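Side-chain contacts in xylanase and alpha-amylase inhibitor protein (PDB 3MU7), which inhibits xylanase and alpha-amylase and has a TIM-barrel fold of the glycosyl hydrolase family 18 type: residues 33-38 with 90-95; 58-63 with 116-121; 94-99 with 138-143; 175-180 with 202-207. One frame throughout, in Å; residues are numbered along the deposited sequence. Where two conformers were deposited one is given.

The four contacts belong to one TIM barrel, of the glycosyl hydrolase family 18 type. Contacts 1, 2 and 4 each reach the same curled sheet, through strands 29-37, 120-125 and 176-180. Contact 3 joins two helices, 86-101 and 133-144. Contacts 1 and 3 share helix 86-101, with Val94 and Tyr95 in both, and their centres lie about 10 Å apart. Contact 2 crosses contacts 1 and 3 along the chain and touches contact 3 through Ile121 and Leu96. Contact 4 comes last, its centre about 24 to 25 Å from the other three. Outer helices thus pack on barrel strands or the chain entering them (contacts 1, 2 and 4) and on each other (contact 3), the layering of a TIM barrel.

Contact 1 of 4, residues 33-38 with 90-95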
loop_
_atom_site.group_PDB
_atom_site.type_symbol
_atom_site.label_atom_id
_atom_site.label_comp_id
_atom_site.label_asym_id
_atom_site.label_seq_id
_atom_site.Cartn_x
_atom_site.Cartn_y
_atom_site.Cartn_z
ATOM N N GLY A 33 -6.352 2.159 -4.013
ATOM C CA GLY A 33 -6.749 0.755 -4.124
ATOM C C GLY A 33 -8.126 0.641 -4.748
ATOM O O GLY A 33 -9.005 1.424 -4.400
ATOM N N PHE A 34 -8.363 -0.308 -5.661
ATOM C CA PHE A 34 -7.442 -1.375 -6.082
ATOM C C PHE A 34 -7.683 -1.748 -7.531
ATOM O O PHE A 34 -8.817 -1.661 -8.032
ATOM C CB PHE A 34 -7.678 -2.654 -5.260
ATOM C CG PHE A 34 -7.330 -2.504 -3.818
ATOM C CD1 PHE A 34 -6.019 -2.671 -3.389
ATOM C CD2 PHE A 34 -8.304 -2.145 -2.894
ATOM C CE1 PHE A 34 -5.684 -2.492 -2.054
ATOM C CE2 PHE A 34 -7.980 -1.953 -1.562
ATOM C CZ PHE A 34 -6.668 -2.124 -1.139
ATOM N N LEU A 35 -6.629 -2.197 -8.207
ATOM C CA LEU A 35 -6.806 -2.990 -9.419
ATOM C C LEU A 35 -7.054 -4.407 -8.914
ATOM O O LEU A 35 -6.109 -5.163 -8.643
ATOM C CB LEU A 35 -5.572 -2.924 -10.316
ATOM C CG LEU A 35 -5.788 -3.517 -11.713
ATOM C CD1 LEU A 35 -6.455 -2.502 -12.632
ATOM C CD2 LEU A 35 -4.483 -4.001 -12.327
ATOM N N ASN A 36 -8.330 -4.742 -8.741
ATOM C CA ASN A 36 -8.715 -5.975 -8.065
ATOM C C ASN A 36 -9.130 -7.105 -9.000
ATOM O O ASN A 36 -9.550 -8.169 -8.536
ATOM C CB ASN A 36 -9.840 -5.693 -7.068
ATOM C CG ASN A 36 -11.179 -5.529 -7.744
ATOM O OD1 ASN A 36 -11.263 -5.091 -8.893
ATOM N ND2 ASN A 36 -12.246 -5.898 -7.036
ATOM N N THR A 37 -9.009 -6.863 -10.301
ATOM C CA THR A 37 -9.407 -7.825 -11.316
ATOM C C THR A 37 -8.296 -7.934 -12.340
ATOM O O THR A 37 -7.931 -6.946 -12.976
ATOM C CB THR A 37 -10.702 -7.371 -12.013
ATOM O OG1 THR A 37 -11.715 -7.152 -11.028
ATOM C CG2 THR A 37 -11.185 -8.417 -13.008
ATOM N N PHE A 38 -7.747 -9.138 -12.463
ATOM C CA PHE A 38 -6.759 -9.469 -13.482
ATOM C C PHE A 38 -6.482 -10.958 -13.456
ATOM O O PHE A 38 -6.834 -11.638 -12.503
ATOM C CB PHE A 38 -5.444 -8.678 -13.312
ATOM C CG PHE A 38 -4.804 -8.799 -11.949
ATOM C CD1 PHE A 38 -4.051 -9.920 -11.599
ATOM C CD2 PHE A 38 -4.930 -7.772 -11.026
ATOM C CE1 PHE A 38 -3.442 -10.014 -10.340
ATOM C CE2 PHE A 38 -4.322 -7.856 -9.772
ATOM C CZ PHE A 38 -3.579 -8.976 -9.430
ATOM N N ASN A 90 3.523 -11.296 -17.315
ATOM C CA ASN A 90 3.971 -10.426 -18.405
ATOM C C ASN A 90 2.893 -9.398 -18.742
ATOM O O ASN A 90 3.150 -8.202 -18.826
ATOM C CB ASN A 90 4.284 -11.301 -19.634
ATOM C CG ASN A 90 4.874 -10.525 -20.833
ATOM O OD1 ASN A 90 5.670 -9.578 -20.680
ATOM N ND2 ASN A 90 4.588 -11.033 -22.043
ATOM N N ASP A 91 1.670 -9.886 -18.925
ATOM C CA ASP A 91 0.554 -9.043 -19.323
ATOM C C ASP A 91 0.282 -7.948 -18.309
ATOM O O ASP A 91 0.107 -6.784 -18.666
ATOM C CB ASP A 91 -0.710 -9.883 -19.512
ATOM C CG ASP A 91 -0.610 -10.841 -20.676
ATOM O OD1 ASP A 91 0.305 -10.686 -21.509
ATOM O OD2 ASP A 91 -1.453 -11.757 -20.736
ATOM N N LEU A 92 0.236 -8.321 -17.037
ATOM C CA LEU A 92 -0.015 -7.333 -16.009
ATOM C C LEU A 92 1.134 -6.331 -15.901
ATOM O O LEU A 92 0.895 -5.134 -15.772
ATOM C CB LEU A 92 -0.306 -7.996 -14.662
ATOM C CG LEU A 92 -0.722 -7.050 -13.524
ATOM C CD1 LEU A 92 -1.946 -6.209 -13.902
ATOM C CD2 LEU A 92 -0.993 -7.835 -12.247
ATOM N N ALA A 93 2.380 -6.808 -15.982
ATOM C CA ALA A 93 3.532 -5.909 -15.925
ATOM C C ALA A 93 3.489 -4.859 -17.031
ATOM O O ALA A 93 3.665 -3.671 -16.777
ATOM C CB ALA A 93 4.833 -6.687 -15.983
ATOM N N VAL A 94 3.235 -5.301 -18.259
ATOM C CA VAL A 94 3.189 -4.389 -19.404
ATOM C C VAL A 94 2.015 -3.418 -19.280
ATOM O O VAL A 94 2.165 -2.217 -19.513
ATOM C CB VAL A 94 3.143 -5.169 -20.737
ATOM C CG1 VAL A 94 2.848 -4.252 -21.924
ATOM C CG2 VAL A 94 4.464 -5.904 -20.953
ATOM N N TYR A 95 0.858 -3.938 -18.886
ATOM C CA TYR A 95 -0.325 -3.101 -18.694
ATOM C C TYR A 95 -0.060 -1.990 -17.678
ATOM O O TYR A 95 -0.368 -0.823 -17.930
ATOM C CB TYR A 95 -1.499 -3.973 -18.250
ATOM C CG TYR A 95 -2.714 -3.214 -17.772
ATOM C CD1 TYR A 95 -3.635 -2.680 -18.681
ATOM C CD2 TYR A 95 -2.954 -3.030 -16.408
ATOM C CE1 TYR A 95 -4.756 -1.975 -18.237
ATOM C CE2 TYR A 95 -4.071 -2.338 -15.969
ATOM C CZ TYR A 95 -4.957 -1.816 -16.882
ATOM O OH TYR A 95 -6.054 -1.134 -16.418
#
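Leu92 is the first residue of helix segment 90-95 to meet segment 33-38, and it does so with both methyls. Its CD2 sits over the centre of the Phe38 ring, 3.7 Å from the centroid and 9° off the ring normal. This is a CH-pi contact with the methyl almost straight above the face. Phe38 CG lies between the backbone N and the carbonyl carbon, chi1 55°, and this torsion brings the ring across to Leu92. The other branch, Leu92 CD1, touches Leu35 CD2 at 3.7 Å, the two side chains lying alongside each other and pointing opposite ways. One turn later comes Tyr95. Its CE2 lies 4.0 Å from Leu35 CD2, and the leucine approaches the ring obliquely. Leu35 CD1 stands near the phenol end, 4.0 Å from Tyr95 OH. Beyond the two segments, Phe38 also meets the ring of Tyr81, and Leu92 reaches Leu136 of helix 133-144. The contact thus fastens helix 86-101 to the outer side of a barrel strand. An alanine in place of Phe38 removes the ring, which would probably leave Leu92 CD2 without its CH-pi partner and open a gap beside the helix. No hydrogen bond joins the two segments. Their cohesion rests on methyl and ring packing, which depends on close fit and on burial of apolar surface.

Contact 2 of 4, residues 58-63 with 116-121; sequences PQIKHC and AVLDGI
Ile60 carries this contact, reaching from helix 56-65 to the chain that leads into strand 120-125. Its CB already lies 4.2 Å from the CB of Ala116. From there the side chain forks. The CG2 branch stands anti to the backbone N and meets Leu118 CD2 at 3.9 Å, with Ala116 CB hardly farther away. The CG1 branch lies beside the backbone N, chi1 -69°, and runs on to CD1 at the tip. That methyl touches Ala116 CB at 3.9 Å and Leu118 CD2 at 3.9 Å. Both ends of the fork therefore close on the same two methyls. The side chains of Ile60 and Leu118 run roughly perpendicular, and a single leucine branch does the touching.

In the TIM barrel this is packing between an outer helix and the segment entering a barrel strand. Leu118 also lies against Val70 and Leu72 of strand 69-76, and Phe113 touches both Ile60 and Leu118. An alanine at Ile60 would lose both branches and would probably leave a gap in front of Leu118 CD2. At the border, Lys61 lays its CE 4.2 Å from the backbone N of Ala116, while its NZ forms a salt bridge with Glu57. One turn of helix beyond Ile60, Cys63 is tied by a disulfide to Cys22.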
loop_
_atom_site.group_PDB
_atom_site.type_symbol
_atom_site.label_atom_id
_atom_site.label_comp_id
_atom_site.label_asym_id
_atom_site.label_seq_id
_atom_site.Cartn_x
_atom_site.Cartn_y
_atom_site.Cartn_z
ATOM N N PRO A 58 -6.112 14.960 -12.405
ATOM C CA PRO A 58 -5.604 16.204 -11.811
ATOM C C PRO A 58 -5.353 16.093 -10.311
ATOM O O PRO A 58 -4.513 16.810 -9.775
ATOM C CB PRO A 58 -6.722 17.214 -12.096
ATOM C CG PRO A 58 -7.936 16.400 -12.292
ATOM C CD PRO A 58 -7.468 15.142 -12.963
ATOM N N GLN A 59 -6.074 15.193 -9.650
ATOM C CA GLN A 59 -5.905 15.004 -8.212
ATOM C C GLN A 59 -4.573 14.334 -7.885
ATOM O O GLN A 59 -3.896 14.717 -6.924
ATOM C CB GLN A 59 -7.063 14.201 -7.641
ATOM C CG GLN A 59 -8.431 14.788 -7.919
ATOM C CD GLN A 59 -9.465 14.133 -7.038
ATOM O OE1 GLN A 59 -9.429 14.286 -5.821
ATOM N NE2 GLN A 59 -10.367 13.350 -7.640
ATOM N N ILE A 60 -4.201 13.346 -8.693
ATOM C CA ILE A 60 -2.899 12.699 -8.580
ATOM C C ILE A 60 -1.798 13.748 -8.761
ATOM O O ILE A 60 -0.856 13.830 -7.966
ATOM C CB ILE A 60 -2.741 11.581 -9.639
ATOM C CG1 ILE A 60 -3.664 10.401 -9.326
ATOM C CG2 ILE A 60 -1.301 11.105 -9.708
ATOM C CD1 ILE A 60 -3.978 9.532 -10.536
ATOM N N LYS A 61 -1.927 14.563 -9.807
ATOM C CA LYS A 61 -0.935 15.598 -10.084
ATOM C C LYS A 61 -0.854 16.606 -8.945
ATOM O O LYS A 61 0.231 17.043 -8.572
ATOM C CB LYS A 61 -1.230 16.303 -11.410
ATOM C CG LYS A 61 -1.045 15.418 -12.624
ATOM C CD LYS A 61 -1.508 16.148 -13.878
ATOM C CE LYS A 61 -1.413 15.274 -15.107
ATOM N NZ LYS A 61 -1.873 16.012 -16.321
ATOM N N HIS A 62 -2.000 16.966 -8.382
ATOM C CA HIS A 62 -1.999 17.872 -7.243
ATOM C C HIS A 62 -1.237 17.261 -6.058
ATOM O O HIS A 62 -0.395 17.912 -5.439
ATOM C CB HIS A 62 -3.412 18.249 -6.814
ATOM C CG HIS A 62 -3.426 19.106 -5.592
ATOM N ND1 HIS A 62 -2.999 20.415 -5.610
ATOM C CD2 HIS A 62 -3.763 18.839 -4.309
ATOM C CE1 HIS A 62 -3.093 20.927 -4.396
ATOM N NE2 HIS A 62 -3.548 19.988 -3.586
ATOM N N CYS A 63 -1.534 16.000 -5.747
ATOM C CA CYS A 63 -0.818 15.261 -4.709
ATOM C C CYS A 63 0.687 15.309 -4.939
ATOM O O CYS A 63 1.452 15.619 -4.018
ATOM C CB CYS A 63 -1.285 13.813 -4.684
ATOM S SG CYS A 63 -2.939 13.605 -3.984
ATOM N N ALA A 116 -1.762 11.150 -16.043
ATOM C CA ALA A 116 -1.002 11.038 -14.801
ATOM C C ALA A 116 0.006 9.899 -14.901
ATOM O O ALA A 116 -0.241 8.890 -15.581
ATOM C CB ALA A 116 -1.931 10.806 -13.637
ATOM N N VAL A 117 1.147 10.086 -14.250
ATOM C CA VAL A 117 2.172 9.058 -14.153
ATOM C C VAL A 117 2.382 8.808 -12.671
ATOM O O VAL A 117 2.784 9.702 -11.927
ATOM C CB VAL A 117 3.495 9.485 -14.828
ATOM C CG1 VAL A 117 4.560 8.411 -14.639
ATOM C CG2 VAL A 117 3.275 9.760 -16.317
ATOM N N LEU A 118 2.092 7.587 -12.245
ATOM C CA LEU A 118 2.151 7.229 -10.834
ATOM C C LEU A 118 3.574 7.014 -10.353
ATOM O O LEU A 118 4.499 6.817 -11.149
ATOM C CB LEU A 118 1.313 5.981 -10.566
ATOM C CG LEU A 118 -0.170 6.074 -10.904
ATOM C CD1 LEU A 118 -0.858 4.825 -10.401
ATOM C CD2 LEU A 118 -0.812 7.313 -10.299
ATOM N N ASP A 119 3.737 7.045 -9.034
ATOM C CA ASP A 119 5.034 6.880 -8.409
ATOM C C ASP A 119 5.402 5.442 -8.090
ATOM O O ASP A 119 6.495 5.190 -7.595
ATOM C CB ASP A 119 5.111 7.746 -7.164
ATOM C CG ASP A 119 4.938 9.205 -7.489
ATOM O OD1 ASP A 119 5.842 9.763 -8.146
ATOM O OD2 ASP A 119 3.890 9.774 -7.131
ATOM N N GLY A 120 4.507 4.499 -8.371
ATOM C CA GLY A 120 4.821 3.100 -8.137
ATOM C C GLY A 120 3.610 2.217 -8.000
ATOM O O GLY A 120 2.462 2.666 -8.146
ATOM N N ILE A 121 3.897 0.950 -7.708
ATOM C CA ILE A 121 2.902 -0.108 -7.599
ATOM C C ILE A 121 3.026 -0.791 -6.251
ATOM O O ILE A 121 4.129 -1.155 -5.831
ATOM C CB ILE A 121 3.081 -1.176 -8.723
ATOM C CG1 ILE A 121 3.036 -0.550 -10.130
ATOM C CG2 ILE A 121 2.080 -2.326 -8.559
ATOM C CD1 ILE A 121 1.725 0.130 -10.486
#

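Contact 3 of 4, residues 94-99 with 138-143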
loop_
_atom_site.group_PDB
_atom_site.type_symbol
_atom_site.label_atom_id
_atom_site.label_comp_id
_atom_site.label_asym_id
_atom_site.label_seq_id
_atom_site.Cartn_x
_atom_site.Cartn_y
_atom_site.Cartn_z
ATOM N N VAL A 94 3.235 -5.301 -18.259
ATOM C CA VAL A 94 3.189 -4.389 -19.404
ATOM C C VAL A 94 2.015 -3.418 -19.280
ATOM O O VAL A 94 2.165 -2.217 -19.513
ATOM C CB VAL A 94 3.143 -5.169 -20.737
ATOM C CG1 VAL A 94 2.848 -4.252 -21.924
ATOM C CG2 VAL A 94 4.464 -5.904 -20.953
ATOM N N TYR A 95 0.858 -3.938 -18.886
ATOM C CA TYR A 95 -0.325 -3.101 -18.694
ATOM C C TYR A 95 -0.060 -1.990 -17.678
ATOM O O TYR A 95 -0.368 -0.823 -17.930
ATOM C CB TYR A 95 -1.499 -3.973 -18.250
ATOM C CG TYR A 95 -2.714 -3.214 -17.772
ATOM C CD1 TYR A 95 -3.635 -2.680 -18.681
ATOM C CD2 TYR A 95 -2.954 -3.030 -16.408
ATOM C CE1 TYR A 95 -4.756 -1.975 -18.237
ATOM C CE2 TYR A 95 -4.071 -2.338 -15.969
ATOM C CZ TYR A 95 -4.957 -1.816 -16.882
ATOM O OH TYR A 95 -6.054 -1.134 -16.418
ATOM N N LEU A 96 0.511 -2.354 -16.529
ATOM C CA LEU A 96 0.813 -1.376 -15.491
ATOM C C LEU A 96 1.830 -0.354 -15.963
ATOM O O LEU A 96 1.678 0.843 -15.729
ATOM C CB LEU A 96 1.320 -2.064 -14.231
ATOM C CG LEU A 96 0.304 -2.932 -13.492
ATOM C CD1 LEU A 96 1.021 -3.726 -12.402
ATOM C CD2 LEU A 96 -0.855 -2.108 -12.912
ATOM N N HIS A 97 2.861 -0.832 -16.635
ATOM C CA HIS A 97 3.921 0.044 -17.115
ATOM C C HIS A 97 3.440 1.055 -18.133
ATOM O O HIS A 97 3.693 2.238 -17.973
ATOM C CB HIS A 97 5.050 -0.808 -17.693
ATOM C CG HIS A 97 6.318 -0.053 -17.904
ATOM N ND1 HIS A 97 7.039 -0.187 -19.052
ATOM C CD2 HIS A 97 7.021 0.766 -17.100
ATOM C CE1 HIS A 97 8.117 0.551 -18.962
ATOM N NE2 HIS A 97 8.115 1.175 -17.813
ATOM N N LYS A 98 2.750 0.565 -19.137
ATOM C CA LYS A 98 2.290 1.430 -20.220
ATOM C C LYS A 98 1.229 2.421 -19.765
ATOM O O LYS A 98 1.212 3.567 -20.210
ATOM C CB LYS A 98 1.739 0.598 -21.377
ATOM C CG LYS A 98 2.799 -0.141 -22.175
ATOM C CD LYS A 98 2.187 -0.790 -23.405
ATOM C CE LYS A 98 3.249 -1.381 -24.318
ATOM N NZ LYS A 98 2.662 -1.901 -25.587
ATOM N N ASN A 99 0.339 1.987 -18.879
ATOM C CA ASN A 99 -0.824 2.802 -18.535
ATOM C C ASN A 99 -0.675 3.710 -17.328
ATOM O O ASN A 99 -1.380 4.719 -17.237
ATOM C CB ASN A 99 -2.055 1.927 -18.384
ATOM C CG ASN A 99 -2.586 1.471 -19.710
ATOM O OD1 ASN A 99 -3.135 2.271 -20.467
ATOM N ND2 ASN A 99 -2.418 0.189 -20.017
ATOM N N ASN A 138 9.744 -9.188 -11.018
ATOM C CA ASN A 138 10.959 -9.181 -11.837
ATOM C C ASN A 138 10.820 -8.300 -13.069
ATOM O O ASN A 138 11.730 -7.550 -13.411
ATOM C CB ASN A 138 11.345 -10.596 -12.274
ATOM C CG ASN A 138 11.928 -11.427 -11.163
ATOM O OD1 ASN A 138 12.320 -10.928 -10.116
ATOM N ND2 ASN A 138 12.004 -12.716 -11.407
ATOM N N ILE A 139 9.681 -8.400 -13.739
ATOM C CA ILE A 139 9.473 -7.626 -14.952
ATOM C C ILE A 139 9.291 -6.138 -14.633
ATOM O O ILE A 139 9.901 -5.286 -15.275
ATOM C CB ILE A 139 8.320 -8.184 -15.815
ATOM C CG1 ILE A 139 8.594 -9.649 -16.187
ATOM C CG2 ILE A 139 8.138 -7.334 -17.071
ATOM C CD1 ILE A 139 7.435 -10.350 -16.867
ATOM N N LEU A 140 8.489 -5.825 -13.620
ATOM C CA LEU A 140 8.357 -4.435 -13.195
ATOM C C LEU A 140 9.700 -3.855 -12.745
ATOM O O LEU A 140 10.034 -2.722 -13.086
ATOM C CB LEU A 140 7.321 -4.292 -12.087
ATOM C CG LEU A 140 5.864 -4.491 -12.501
ATOM C CD1 LEU A 140 4.992 -4.566 -11.269
ATOM C CD2 LEU A 140 5.381 -3.380 -13.422
ATOM N N SER A 141 10.471 -4.642 -11.999
ATOM C CA SER A 141 11.785 -4.199 -11.541
ATOM C C SER A 141 12.732 -3.952 -12.715
ATOM O O SER A 141 13.500 -2.995 -12.702
ATOM C CB SER A 141 12.359 -5.199 -10.540
ATOM O OG SER A 141 13.617 -4.769 -10.056
ATOM N N SER A 142 12.655 -4.802 -13.737
ATOM C CA SER A 142 13.392 -4.582 -14.983
ATOM C C SER A 142 13.034 -3.226 -15.594
ATOM O O SER A 142 13.912 -2.483 -16.034
ATOM C CB SER A 142 13.109 -5.706 -15.981
ATOM O OG SER A 142 13.808 -5.494 -17.200
ATOM N N PHE A 143 11.741 -2.905 -15.613
ATOM C CA PHE A 143 11.273 -1.610 -16.116
ATOM C C PHE A 143 11.782 -0.440 -15.266
ATOM O O PHE A 143 12.082 0.627 -15.800
ATOM C CB PHE A 143 9.742 -1.570 -16.180
ATOM C CG PHE A 143 9.133 -2.526 -17.179
ATOM C CD1 PHE A 143 9.848 -2.972 -18.289
ATOM C CD2 PHE A 143 7.822 -2.966 -17.017
ATOM C CE1 PHE A 143 9.270 -3.848 -19.204
ATOM C CE2 PHE A 143 7.233 -3.828 -17.929
ATOM C CZ PHE A 143 7.955 -4.274 -19.027
HETATM O O HOH W 1 10.176 2.596 -16.354
#
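His97 and Phe143 lie face against face in an offset stack. Their centroids are 4.0 Å apart and the planes are inclined by 13°. Phe143 CG sits over the centre of the imidazole. The histidine ring is displaced toward the rim of the phenyl ring, and CG of His97 comes within 3.4 Å of Phe143 CD2. The CB of Phe143 joins in as a CH-pi donor over the same imidazole. With chi1 at -166°, CG points away from the His97 backbone N and the ring swings toward helix 133-144. The other face of Phe143 has Ile139 O above it, so the ring lies between the imidazole and its own helix backbone. A water in the imidazole plane bridges the helices: it is hydrogen-bonded to His97 NE2 (2.9 Å) and donates to Phe143 O at 2.8 Å. Val94 CG2 meets Phe143 CZ at 4.3 Å, and Leu96 CD1 lies 4.2 Å from Leu140 CD1. The two helical segments run nearly side by side, with axes 10.3 Å apart and crossing at -28°. They are successive outer helices of the barrel, linked through strand 120-125. Leu96 also packs inward on Leu35, Leu72 and Ile74 of strands 29-37 and 69-76.

Contact 4 of 4, residues 175-180 with 202-207; sequences DAIWVQ and KEWSMK
Strand 176-180, helix 195-207 and strand 213-218 form a beta-alpha-beta unit of the TIM barrel, with the two strands parallel and paired. The contact packs the helix of this unit on its first strand. Trp204 is the helix residue that makes it, and Ile177 and Val179 are the strand residues that receive it. Val179 places both methyls against the indole. Its CG2 lies over one face, 3.6 Å from Trp204 CD2, near the CD2-CE3 side of the six-membered ring. The same methyl makes a CH-pi contact with that ring, 3.9 Å from its centroid and 24° off the normal. Val179 CG1 stands anti to the backbone N, chi1 -179°, and this sets it over the same face, 3.8 Å from Trp204 CE2 and NE1 alike. Ile177 works at the benzene end. Its CD1 is 3.6 Å from Trp204 CE3 and approaches obliquely. A chi1 of 74° tucks Ile177 CG1 between the two backbone branches, from where CD1 extends to the ring.

Around the contact, Val213 of the next strand touches both Ile177 and Val179. The ring of Tyr160 meets Trp204 edge-to-face. Trp204 NE1 donates a hydrogen bond to the carbonyl oxygen of Cys158, a residue disulfide-bonded to Cys187. The indole therefore does two jobs: its carbon surface meets apolar strand side chains, while its one N-H, although buried, is satisfied by a backbone carbonyl. That bond is likely to limit rotation of the ring over the valine.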
loop_
_atom_site.group_PDB
_atom_site.type_symbol
_atom_site.label_atom_id
_atom_site.label_comp_id
_atom_site.label_asym_id
_atom_site.label_seq_id
_atom_site.Cartn_x
_atom_site.Cartn_y
_atom_site.Cartn_z
ATOM N N ASP A 175 10.919 -1.589 -2.343
ATOM C CA ASP A 175 11.474 -0.391 -1.733
ATOM C C ASP A 175 10.971 -0.191 -0.315
ATOM O O ASP A 175 11.685 0.345 0.534
ATOM C CB ASP A 175 11.114 0.821 -2.580
ATOM C CG ASP A 175 11.703 0.734 -3.961
ATOM O OD1 ASP A 175 12.936 0.882 -4.085
ATOM O OD2 ASP A 175 10.953 0.477 -4.917
ATOM N N ALA A 176 9.730 -0.609 -0.071
ATOM C CA ALA A 176 9.116 -0.499 1.241
ATOM C C ALA A 176 8.048 -1.552 1.365
ATOM O O ALA A 176 7.461 -1.991 0.375
ATOM C CB ALA A 176 8.509 0.879 1.449
ATOM N N ILE A 177 7.809 -1.972 2.594
ATOM C CA ILE A 177 6.660 -2.808 2.882
ATOM C C ILE A 177 5.908 -2.207 4.054
ATOM O O ILE A 177 6.510 -1.592 4.937
ATOM C CB ILE A 177 7.046 -4.273 3.153
ATOM C CG1 ILE A 177 7.694 -4.437 4.523
ATOM C CG2 ILE A 177 7.891 -4.841 2.003
ATOM C CD1 ILE A 177 7.956 -5.866 4.886
ATOM N N TRP A 178 4.590 -2.334 4.035
ATOM C CA TRP A 178 3.756 -1.988 5.191
ATOM C C TRP A 178 3.075 -3.265 5.622
ATOM O O TRP A 178 2.280 -3.857 4.878
ATOM C CB TRP A 178 2.726 -0.884 4.899
ATOM C CG TRP A 178 2.618 -0.518 3.457
ATOM C CD1 TRP A 178 1.902 -1.174 2.495
ATOM C CD2 TRP A 178 3.263 0.583 2.803
ATOM N NE1 TRP A 178 2.071 -0.549 1.278
ATOM C CE2 TRP A 178 2.898 0.531 1.441
ATOM C CE3 TRP A 178 4.115 1.609 3.235
ATOM C CZ2 TRP A 178 3.353 1.470 0.507
ATOM C CZ3 TRP A 178 4.575 2.534 2.304
ATOM C CH2 TRP A 178 4.191 2.460 0.958
ATOM N N VAL A 179 3.421 -3.709 6.821
ATOM C CA VAL A 179 2.883 -4.944 7.362
ATOM C C VAL A 179 1.526 -4.658 7.999
ATOM O O VAL A 179 1.393 -3.711 8.783
ATOM C CB VAL A 179 3.853 -5.544 8.403
ATOM C CG1 VAL A 179 3.311 -6.838 8.964
ATOM C CG2 VAL A 179 5.239 -5.766 7.790
ATOM N N GLN A 180 0.531 -5.480 7.680
ATOM C CA GLN A 180 -0.802 -5.308 8.241
ATOM C C GLN A 180 -0.868 -5.884 9.645
ATOM O O GLN A 180 -1.104 -7.083 9.822
ATOM C CB GLN A 180 -1.847 -5.981 7.363
ATOM C CG GLN A 180 -1.899 -5.489 5.935
ATOM C CD GLN A 180 -2.925 -6.260 5.146
ATOM O OE1 GLN A 180 -4.110 -6.264 5.492
ATOM N NE2 GLN A 180 -2.490 -6.930 4.092
ATOM N N LYS A 202 9.539 -7.102 15.629
ATOM C CA LYS A 202 10.959 -7.412 15.749
ATOM C C LYS A 202 11.396 -8.345 14.647
ATOM O O LYS A 202 12.413 -8.161 14.044
ATOM C CB LYS A 202 11.307 -7.999 17.149
ATOM C CG LYS A 202 11.377 -6.971 18.266
ATOM C CD LYS A 202 11.620 -7.585 19.668
ATOM C CE LYS A 202 10.786 -6.841 20.708
ATOM N NZ LYS A 202 11.591 -6.436 21.756
ATOM N N GLU A 203 10.565 -9.347 14.397
ATOM C CA GLU A 203 10.891 -10.282 13.335
ATOM C C GLU A 203 10.892 -9.631 11.946
ATOM O O GLU A 203 11.827 -9.829 11.169
ATOM C CB GLU A 203 9.991 -11.515 13.345
ATOM C CG GLU A 203 10.469 -12.510 12.308
ATOM C CD GLU A 203 9.909 -13.903 12.447
ATOM O OE1 GLU A 203 8.810 -14.090 13.003
ATOM O OE2 GLU A 203 10.594 -14.818 11.962
ATOM N N TRP A 204 9.842 -8.870 11.637
ATOM C CA TRP A 204 9.757 -8.180 10.346
ATOM C C TRP A 204 10.924 -7.222 10.144
ATOM O O TRP A 204 11.556 -7.217 9.086
ATOM C CB TRP A 204 8.422 -7.451 10.199
ATOM C CG TRP A 204 7.306 -8.369 9.825
ATOM C CD1 TRP A 204 6.396 -8.949 10.662
ATOM C CD2 TRP A 204 6.993 -8.827 8.512
ATOM N NE1 TRP A 204 5.532 -9.743 9.949
ATOM C CE2 TRP A 204 5.877 -9.685 8.623
ATOM C CE3 TRP A 204 7.552 -8.600 7.248
ATOM C CZ2 TRP A 204 5.306 -10.311 7.514
ATOM C CZ3 TRP A 204 6.991 -9.220 6.154
ATOM C CH2 TRP A 204 5.876 -10.070 6.292
ATOM N N SER A 205 11.226 -6.430 11.167
ATOM C CA SER A 205 12.302 -5.461 11.036
ATOM C C SER A 205 13.666 -6.141 10.896
ATOM O O SER A 205 14.536 -5.617 10.209
ATOM C CB SER A 205 12.286 -4.442 12.177
ATOM O OG SER A 205 12.366 -5.078 13.434
ATOM N N MET A 206 13.840 -7.310 11.506
ATOM C CA MET A 206 15.099 -8.042 11.371
ATOM C C MET A 206 15.229 -8.758 10.028
ATOM O O MET A 206 16.295 -8.739 9.410
ATOM C CB MET A 206 15.260 -9.059 12.498
ATOM C CG MET A 206 16.656 -9.657 12.588
ATOM S SD MET A 206 16.736 -11.036 13.737
ATOM C CE MET A 206 16.795 -12.420 12.613
ATOM N N LYS A 207 14.154 -9.397 9.580
ATOM C CA LYS A 207 14.253 -10.352 8.478
ATOM C C LYS A 207 13.774 -9.873 7.114
ATOM O O LYS A 207 14.195 -10.415 6.096
ATOM C CB LYS A 207 13.527 -11.648 8.838
ATOM C CG LYS A 207 14.044 -12.317 10.095
ATOM C CD LYS A 207 13.405 -13.682 10.287
ATOM C CE LYS A 207 14.001 -14.420 11.478
ATOM N NZ LYS A 207 15.384 -14.890 11.205
#